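Local atomic coordinates of light Chain (Clostridium botulinum, PDB entry 6BVD), a protein that probably acts as the zinc-dependent protease of a mosaic botulinum neurotoxin, a metalloendopeptidase of the clostridial neurotoxin family. Residues 164-172 against 191-201. Numbering follows the deposited sequence.
Sequences LTTNKTGGI and SIMTVEFSPEY
Lys168 and Glu196, and likewise Gly170 and Thr194, form the hydrogen-bonded pairs of an antiparallel ladder in which strand 168-171 edges the zinc-protease sheet beside strand 193-196, the two axes running 160° apart. Each pair is closed by reciprocal N-H...O bonds; in the first, Glu196 N reaches Lys168 O over 2.9 Å.

Side-chain polar bonds join the segments on either side of these pairs. The Asn167 amide lies obliquely beside the Phe197 ring, the two planes 26° apart, and OD1 receives a bond from Ser198 N at 2.8 Å, while a water joins ND2 to the carbonyls of Ser198 and Tyr201. Ser198 OG, anti to its own nitrogen (chi1 -172°), gives its proton to an in-plane lone pair of Leu164 O at 2.7 Å. At the far end Ser191 OG accepts a bond from Ile172 N at 3.2 Å and donates to Ile192 O.

Side-chain packing differs between the two faces. Lys168 and Glu196 run alongside each other, CD 3.3 Å from OE2, but NZ stays 5.0 Å from that oxygen, too far for a salt bridge. On the other face, Thr169 OG1 meets Val195 CG2 and hydrogen-bonds Glu229 of the zinc-binding HExxH helix; with the Thr169 side chain about 7 Å from the bound zinc ion, this edge strand borders the metal site. Beyond the ladder, Leu164 CD1 sits over one face of the Tyr201 ring, a CH-pi contact 4.0 Å from the centroid.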
loop_
_atom_site.group_PDB
_atom_site.type_symbol
_atom_site.label_atom_id
_atom_site.label_comp_id
_atom_site.label_asym_id
_atom_site.label_seq_id
_atom_site.Cartn_x
_atom_site.Cartn_y
_atom_site.Cartn_z
ATOM N N LEU A 164 10.595 12.118 -23.182
ATOM C CA LEU A 164 9.896 11.692 -21.968
ATOM C C LEU A 164 9.496 10.224 -21.969
ATOM O O LEU A 164 9.113 9.721 -20.918
ATOM C CB LEU A 164 8.647 12.525 -21.729
ATOM C CG LEU A 164 8.845 14.022 -21.622
ATOM C CD1 LEU A 164 7.527 14.677 -21.369
ATOM C CD2 LEU A 164 9.834 14.352 -20.513
ATOM N N THR A 165 9.588 9.538 -23.117
ATOM C CA THR A 165 9.217 8.118 -23.178
ATOM C C THR A 165 10.436 7.180 -23.073
ATOM O O THR A 165 10.284 5.963 -22.951
ATOM C CB THR A 165 8.460 7.797 -24.499
ATOM O OG1 THR A 165 9.360 7.924 -25.599
ATOM C CG2 THR A 165 7.320 8.775 -24.727
ATOM N N THR A 166 11.644 7.737 -23.069
ATOM C CA THR A 166 12.851 6.914 -23.050
ATOM C C THR A 166 13.390 6.699 -21.629
ATOM O O THR A 166 13.753 7.655 -20.958
ATOM C CB THR A 166 13.978 7.559 -23.902
ATOM O OG1 THR A 166 13.502 7.798 -25.215
ATOM C CG2 THR A 166 15.215 6.670 -23.969
ATOM N N ASN A 167 13.443 5.447 -21.179
ATOM C CA ASN A 167 14.156 5.099 -19.957
ATOM C C ASN A 167 15.508 4.518 -20.323
ATOM O O ASN A 167 15.630 3.854 -21.362
ATOM C CB ASN A 167 13.350 4.096 -19.143
ATOM C CG ASN A 167 11.958 4.570 -18.877
ATOM O OD1 ASN A 167 11.744 5.659 -18.324
ATOM N ND2 ASN A 167 10.984 3.769 -19.288
ATOM N N LYS A 168 16.562 4.794 -19.549
ATOM C CA LYS A 168 17.832 4.150 -19.878
ATOM C C LYS A 168 18.745 4.012 -18.689
ATOM O O LYS A 168 18.693 4.802 -17.772
ATOM C CB LYS A 168 18.568 4.898 -20.992
ATOM C CG LYS A 168 18.946 6.297 -20.656
ATOM C CD LYS A 168 19.791 6.911 -21.771
ATOM C CE LYS A 168 19.069 6.806 -23.092
ATOM N NZ LYS A 168 19.782 7.518 -24.183
ATOM N N THR A 169 19.612 3.011 -18.746
ATOM C CA THR A 169 20.523 2.698 -17.648
ATOM C C THR A 169 21.942 2.888 -18.177
ATOM O O THR A 169 22.173 2.679 -19.370
ATOM C CB THR A 169 20.258 1.257 -17.147
ATOM O OG1 THR A 169 18.894 1.167 -16.706
ATOM C CG2 THR A 169 21.153 0.863 -15.986
ATOM N N GLY A 170 22.877 3.277 -17.314
ATOM C CA GLY A 170 24.273 3.450 -17.678
ATOM C C GLY A 170 25.218 3.292 -16.503
ATOM O O GLY A 170 24.770 3.338 -15.376
ATOM N N GLY A 171 26.521 3.077 -16.754
ATOM C CA GLY A 171 27.479 2.938 -15.657
ATOM C C GLY A 171 28.350 4.196 -15.566
ATOM O O GLY A 171 28.136 5.149 -16.330
ATOM N N ILE A 172 29.344 4.191 -14.675
ATOM C CA ILE A 172 30.241 5.344 -14.533
ATOM C C ILE A 172 31.665 5.019 -14.967
ATOM O O ILE A 172 32.160 3.904 -14.747
ATOM C CB ILE A 172 30.236 5.861 -13.074
ATOM C CG1 ILE A 172 28.797 6.204 -12.619
ATOM C CG2 ILE A 172 31.196 7.078 -12.940
ATOM C CD1 ILE A 172 28.111 7.310 -13.444
ATOM N N SER A 191 30.051 -0.638 -10.796
ATOM C CA SER A 191 30.252 0.788 -10.474
ATOM C C SER A 191 28.930 1.328 -10.038
ATOM O O SER A 191 27.903 0.628 -10.179
ATOM C CB SER A 191 30.780 1.587 -11.686
ATOM O OG SER A 191 29.758 1.793 -12.646
ATOM N N ILE A 192 28.928 2.554 -9.510
ATOM C CA ILE A 192 27.700 3.291 -9.336
ATOM C C ILE A 192 26.932 3.263 -10.650
ATOM O O ILE A 192 27.524 3.462 -11.714
ATOM C CB ILE A 192 27.967 4.739 -8.922
ATOM C CG1 ILE A 192 28.506 4.797 -7.483
ATOM C CG2 ILE A 192 26.685 5.507 -8.875
ATOM C CD1 ILE A 192 29.144 6.203 -7.159
ATOM N N MET A 193 25.614 3.022 -10.587
ATOM C CA MET A 193 24.808 2.987 -11.805
ATOM C C MET A 193 23.924 4.208 -11.850
ATOM O O MET A 193 23.718 4.861 -10.842
ATOM C CB MET A 193 23.998 1.664 -11.900
ATOM C CG MET A 193 24.925 0.421 -11.948
ATOM S SD MET A 193 26.063 0.362 -13.413
ATOM C CE MET A 193 24.894 0.108 -14.786
ATOM N N THR A 194 23.508 4.572 -13.059
ATOM C CA THR A 194 22.607 5.679 -13.331
ATOM C C THR A 194 21.369 5.146 -14.057
ATOM O O THR A 194 21.522 4.378 -15.038
ATOM C CB THR A 194 23.255 6.751 -14.251
ATOM O OG1 THR A 194 24.575 7.062 -13.796
ATOM C CG2 THR A 194 22.422 8.020 -14.313
ATOM N N VAL A 195 20.177 5.584 -13.639
ATOM C CA VAL A 195 18.951 5.368 -14.444
ATOM C C VAL A 195 18.224 6.682 -14.767
ATOM O O VAL A 195 18.087 7.534 -13.924
ATOM C CB VAL A 195 17.957 4.421 -13.733
ATOM C CG1 VAL A 195 16.603 4.402 -14.470
ATOM C CG2 VAL A 195 18.546 3.022 -13.654
ATOM N N GLU A 196 17.811 6.876 -16.013
ATOM C CA GLU A 196 16.876 7.934 -16.348
ATOM C C GLU A 196 15.521 7.263 -16.472
ATOM O O GLU A 196 15.360 6.369 -17.320
ATOM C CB GLU A 196 17.251 8.619 -17.668
ATOM C CG GLU A 196 18.654 9.181 -17.664
ATOM C CD GLU A 196 19.115 9.516 -19.066
ATOM O OE1 GLU A 196 18.326 10.109 -19.837
ATOM O OE2 GLU A 196 20.238 9.114 -19.414
ATOM N N PHE A 197 14.583 7.645 -15.615
ATOM C CA PHE A 197 13.296 6.948 -15.561
ATOM C C PHE A 197 12.118 7.915 -15.567
ATOM O O PHE A 197 12.084 8.933 -14.831
ATOM C CB PHE A 197 13.212 6.050 -14.324
ATOM C CG PHE A 197 12.054 5.095 -14.381
ATOM C CD1 PHE A 197 12.089 4.034 -15.274
ATOM C CD2 PHE A 197 10.928 5.285 -13.603
ATOM C CE1 PHE A 197 11.010 3.163 -15.370
ATOM C CE2 PHE A 197 9.849 4.399 -13.685
ATOM C CZ PHE A 197 9.891 3.363 -14.565
ATOM N N SER A 198 11.108 7.549 -16.352
ATOM C CA SER A 198 9.970 8.410 -16.585
ATOM C C SER A 198 8.689 7.571 -16.414
ATOM O O SER A 198 8.222 6.969 -17.383
ATOM C CB SER A 198 10.056 9.007 -17.996
ATOM O OG SER A 198 9.087 9.994 -18.255
ATOM N N PRO A 199 8.148 7.499 -15.174
ATOM C CA PRO A 199 7.009 6.598 -14.885
ATOM C C PRO A 199 5.666 6.999 -15.502
ATOM O O PRO A 199 4.789 6.133 -15.664
ATOM C CB PRO A 199 6.908 6.639 -13.351
ATOM C CG PRO A 199 7.444 7.983 -12.992
ATOM C CD PRO A 199 8.589 8.238 -13.970
ATOM N N GLU A 200 5.479 8.274 -15.806
ATOM C CA GLU A 200 4.200 8.762 -16.308
ATOM C C GLU A 200 3.998 8.684 -17.826
ATOM O O GLU A 200 2.921 9.012 -18.299
ATOM C CB GLU A 200 4.006 10.217 -15.888
ATOM C CG GLU A 200 3.925 10.398 -14.366
ATOM C CD GLU A 200 3.529 11.801 -13.981
ATOM O OE1 GLU A 200 4.362 12.724 -14.100
ATOM O OE2 GLU A 200 2.373 11.992 -13.587
ATOM N N TYR A 201 5.018 8.285 -18.573
ATOM C CA TYR A 201 4.906 8.177 -20.046
ATOM C C TYR A 201 5.242 6.748 -20.456
ATOM O O TYR A 201 6.289 6.220 -20.094
ATOM C CB TYR A 201 5.801 9.209 -20.750
ATOM C CG TYR A 201 5.320 10.637 -20.513
ATOM C CD1 TYR A 201 4.417 11.251 -21.387
ATOM C CD2 TYR A 201 5.709 11.340 -19.378
ATOM C CE1 TYR A 201 3.948 12.535 -21.159
ATOM C CE2 TYR A 201 5.247 12.624 -19.136
ATOM C CZ TYR A 201 4.374 13.216 -20.028
ATOM O OH TYR A 201 3.922 14.492 -19.769
HETATM O O HOH W 1 8.101 4.628 -18.751
HETATM O O HOH W 2 25.805 7.282 -16.261
#